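Local coordinates for protein tartronate semialdehyde reductase (Salmonella typhimurium, PDB 1VPD) that probably reduces tartronate semialdehyde to D-glycerate with NADH or NADPH, the final step of the route from galactarate to D-glycerate, at residues A[92-97]-A[117-122]. Numbering follows the deposited sequence.
Sequences GTVLID and GVEMLD
Leu95 and Met120, the latter a selenomethionine, run abreast in one direction, with CD2 of Leu95 4.2 Å from SE of Met120. The Met120 chain is fully extended, CG anti to the backbone N (chi1 -177°), and this carries its methyl CE along to CB of Asp97, 3.9 Å away. Leu113 and Ile109 of helix 103-114 cover this leucine and methionine. On the face that also carries Val94, Ile96 and Leu121 run alongside each other, CG1 of Ile96 4.2 Å from CD1 of Leu121, against helix 145-156, where Ile96 touches Tyr151 and Leu121 touches Ile147. Val94 meets Glu119 at a slant, CG2 of Val94 4.0 Å from CB of Glu119, before the bent glutamate chain turns its carboxylate off from the strand. Between these layers backbone hydrogen bonds alternate in direction: Glu119 N gives to Thr93 O, Leu95 N to Glu119 O, Leu121 N to Leu95 O, and Asp97 N to Leu121 O. Helix 103-114 links the two neighbouring parallel strands, making a right-handed beta-alpha-beta crossover of the Rossmann-type domain. The chemistry is thus divided: mostly apolar contacts on both faces and a hydrogen-bond ladder between, while OD1 of Asp97 bonds to Ser99 and Thr67, and Asp122 takes the backbone N-H of Gly169 and Asn172.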
ATOM      1  N   GLY A  92      22.676   4.641 -13.624  1.00 20.32           N
ATOM      2  CA  GLY A  92      22.879   3.533 -12.728  1.00 20.30           C
ATOM      3  C   GLY A  92      22.116   3.630 -11.407  1.00 20.21           C
ATOM      4  O   GLY A  92      22.023   2.651 -10.674  1.00 20.69           O
ATOM      5  N   THR A  93      21.600   4.813 -11.098  1.00 19.83           N
ATOM      6  CA  THR A  93      20.748   5.023  -9.934  1.00 19.45           C
ATOM      7  C   THR A  93      19.515   4.132 -10.107  1.00 18.66           C
ATOM      8  O   THR A  93      19.076   3.925 -11.229  1.00 18.04           O
ATOM      9  CB  THR A  93      20.304   6.496  -9.875  1.00 19.70           C
ATOM     10  OG1 THR A  93      21.437   7.368  -9.726  1.00 20.55           O
ATOM     11  CG2 THR A  93      19.468   6.775  -8.631  1.00 19.54           C
ATOM     12  N   VAL A  94      18.984   3.625  -8.999  1.00 18.29           N
ATOM     13  CA  VAL A  94      17.804   2.758  -9.014  1.00 17.94           C
ATOM     14  C   VAL A  94      16.681   3.400  -8.212  1.00 17.31           C
ATOM     15  O   VAL A  94      16.905   3.837  -7.082  1.00 16.82           O
ATOM     16  CB  VAL A  94      18.125   1.391  -8.402  1.00 18.69           C
ATOM     17  CG1 VAL A  94      16.874   0.488  -8.363  1.00 19.68           C
ATOM     18  CG2 VAL A  94      19.302   0.704  -9.165  1.00 19.94           C
ATOM     19  N   LEU A  95      15.475   3.432  -8.791  1.00 16.49           N
ATOM     20  CA  LEU A  95      14.256   3.778  -8.060  1.00 16.03           C
ATOM     21  C   LEU A  95      13.515   2.489  -7.739  1.00 15.56           C
ATOM     22  O   LEU A  95      13.229   1.704  -8.651  1.00 16.33           O
ATOM     23  CB  LEU A  95      13.346   4.680  -8.881  1.00 16.05           C
ATOM     24  CG  LEU A  95      11.915   4.902  -8.347  1.00 16.29           C
ATOM     25  CD1 LEU A  95      11.927   5.613  -7.012  1.00 16.98           C
ATOM     26  CD2 LEU A  95      11.109   5.699  -9.361  1.00 17.18           C
ATOM     27  N   ILE A  96      13.224   2.286  -6.464  1.00 15.05           N
ATOM     28  CA  ILE A  96      12.328   1.232  -6.007  1.00 14.70           C
ATOM     29  C   ILE A  96      11.048   1.929  -5.591  1.00 14.30           C
ATOM     30  O   ILE A  96      10.941   2.500  -4.492  1.00 14.15           O
ATOM     31  CB  ILE A  96      12.932   0.401  -4.854  1.00 14.82           C
ATOM     32  CG1 ILE A  96      14.275  -0.209  -5.257  1.00 15.54           C
ATOM     33  CG2 ILE A  96      11.993  -0.746  -4.433  1.00 15.87           C
ATOM     34  CD1 ILE A  96      14.926  -0.973  -4.147  1.00 17.61           C
ATOM     35  N   ASP A  97      10.070   1.940  -6.481  1.00 13.79           N
ATOM     36  CA  ASP A  97       8.788   2.546  -6.128  1.00 13.89           C
ATOM     37  C   ASP A  97       7.936   1.494  -5.448  1.00 13.45           C
ATOM     38  O   ASP A  97       7.588   0.479  -6.057  1.00 14.13           O
ATOM     39  CB  ASP A  97       8.077   3.111  -7.362  1.00 13.81           C
ATOM     40  CG  ASP A  97       6.768   3.793  -7.020  1.00 14.79           C
ATOM     41  OD1 ASP A  97       6.602   4.269  -5.849  1.00 13.62           O
ATOM     42  OD2 ASP A  97       5.858   3.889  -7.877  1.00 15.24           O
ATOM     43  N   GLY A 117      19.116   6.609 -17.980  1.00 20.24           N
ATOM     44  CA  GLY A 117      19.962   5.596 -17.386  1.00 19.69           C
ATOM     45  C   GLY A 117      19.611   5.197 -15.973  1.00 18.93           C
ATOM     46  O   GLY A 117      20.402   4.552 -15.292  1.00 18.80           O
ATOM     47  N   VAL A 118      18.409   5.571 -15.531  1.00 18.38           N
ATOM     48  CA  VAL A 118      17.938   5.237 -14.198  1.00 17.90           C
ATOM     49  C   VAL A 118      17.064   3.979 -14.269  1.00 17.75           C
ATOM     50  O   VAL A 118      16.157   3.913 -15.086  1.00 18.52           O
ATOM     51  CB  VAL A 118      17.163   6.432 -13.609  1.00 17.79           C
ATOM     52  CG1 VAL A 118      16.628   6.122 -12.230  1.00 17.71           C
ATOM     53  CG2 VAL A 118      18.070   7.682 -13.602  1.00 18.54           C
ATOM     54  N   GLU A 119      17.358   3.008 -13.413  1.00 17.42           N
ATOM     55  CA  GLU A 119      16.668   1.722 -13.355  1.00 18.15           C
ATOM     56  C   GLU A 119      15.484   1.836 -12.410  1.00 17.10           C
ATOM     57  O   GLU A 119      15.439   2.744 -11.589  1.00 16.39           O
ATOM     58  CB  GLU A 119      17.583   0.646 -12.797  1.00 19.24           C
ATOM     59  CG  GLU A 119      18.956   0.566 -13.451  1.00 22.58           C
ATOM     60  CD  GLU A 119      18.998  -0.289 -14.688  1.00 27.14           C
ATOM     61  OE1 GLU A 119      17.928  -0.718 -15.196  1.00 27.56           O
ATOM     62  OE2 GLU A 119      20.137  -0.508 -15.156  1.00 29.88           O
HETATM   63  N   MSE A 120      14.554   0.888 -12.496  1.00 16.15           N
HETATM   64  CA  MSE A 120      13.339   0.952 -11.667  1.00 15.77           C
HETATM   65  C   MSE A 120      12.769  -0.428 -11.367  1.00 15.32           C
HETATM   66  O   MSE A 120      12.730  -1.305 -12.246  1.00 16.43           O
HETATM   67  CB  MSE A 120      12.262   1.810 -12.341  1.00 15.83           C
HETATM   68  CG  MSE A 120      11.009   1.972 -11.501  1.00 17.49           C
HETATM   69 SE   MSE A 120       9.758   3.129 -12.386  0.84 21.39          SE
HETATM   70  CE  MSE A 120       8.220   2.915 -11.294  1.00 18.53           C
ATOM     71  N   LEU A 121      12.370  -0.622 -10.116  1.00 14.19           N
ATOM     72  CA  LEU A 121      11.525  -1.741  -9.715  1.00 14.32           C
ATOM     73  C   LEU A 121      10.187  -1.182  -9.228  1.00 14.27           C
ATOM     74  O   LEU A 121      10.158  -0.145  -8.552  1.00 14.13           O
ATOM     75  CB  LEU A 121      12.132  -2.540  -8.564  1.00 14.77           C
ATOM     76  CG  LEU A 121      13.526  -3.159  -8.741  1.00 15.57           C
ATOM     77  CD1 LEU A 121      13.996  -3.745  -7.429  1.00 16.79           C
ATOM     78  CD2 LEU A 121      13.457  -4.193  -9.822  1.00 16.07           C
ATOM     79  N   ASP A 122       9.096  -1.883  -9.537  1.00 13.91           N
ATOM     80  CA  ASP A 122       7.813  -1.628  -8.893  1.00 13.88           C
ATOM     81  C   ASP A 122       7.597  -2.688  -7.824  1.00 13.28           C
ATOM     82  O   ASP A 122       7.417  -3.863  -8.135  1.00 13.97           O
ATOM     83  CB  ASP A 122       6.633  -1.508  -9.876  1.00 13.87           C
ATOM     84  CG  ASP A 122       6.336  -2.770 -10.673  1.00 14.59           C
ATOM     85  OD1 ASP A 122       7.264  -3.363 -11.283  1.00 14.00           O
ATOM     86  OD2 ASP A 122       5.159  -3.206 -10.815  1.00 14.13           O
TER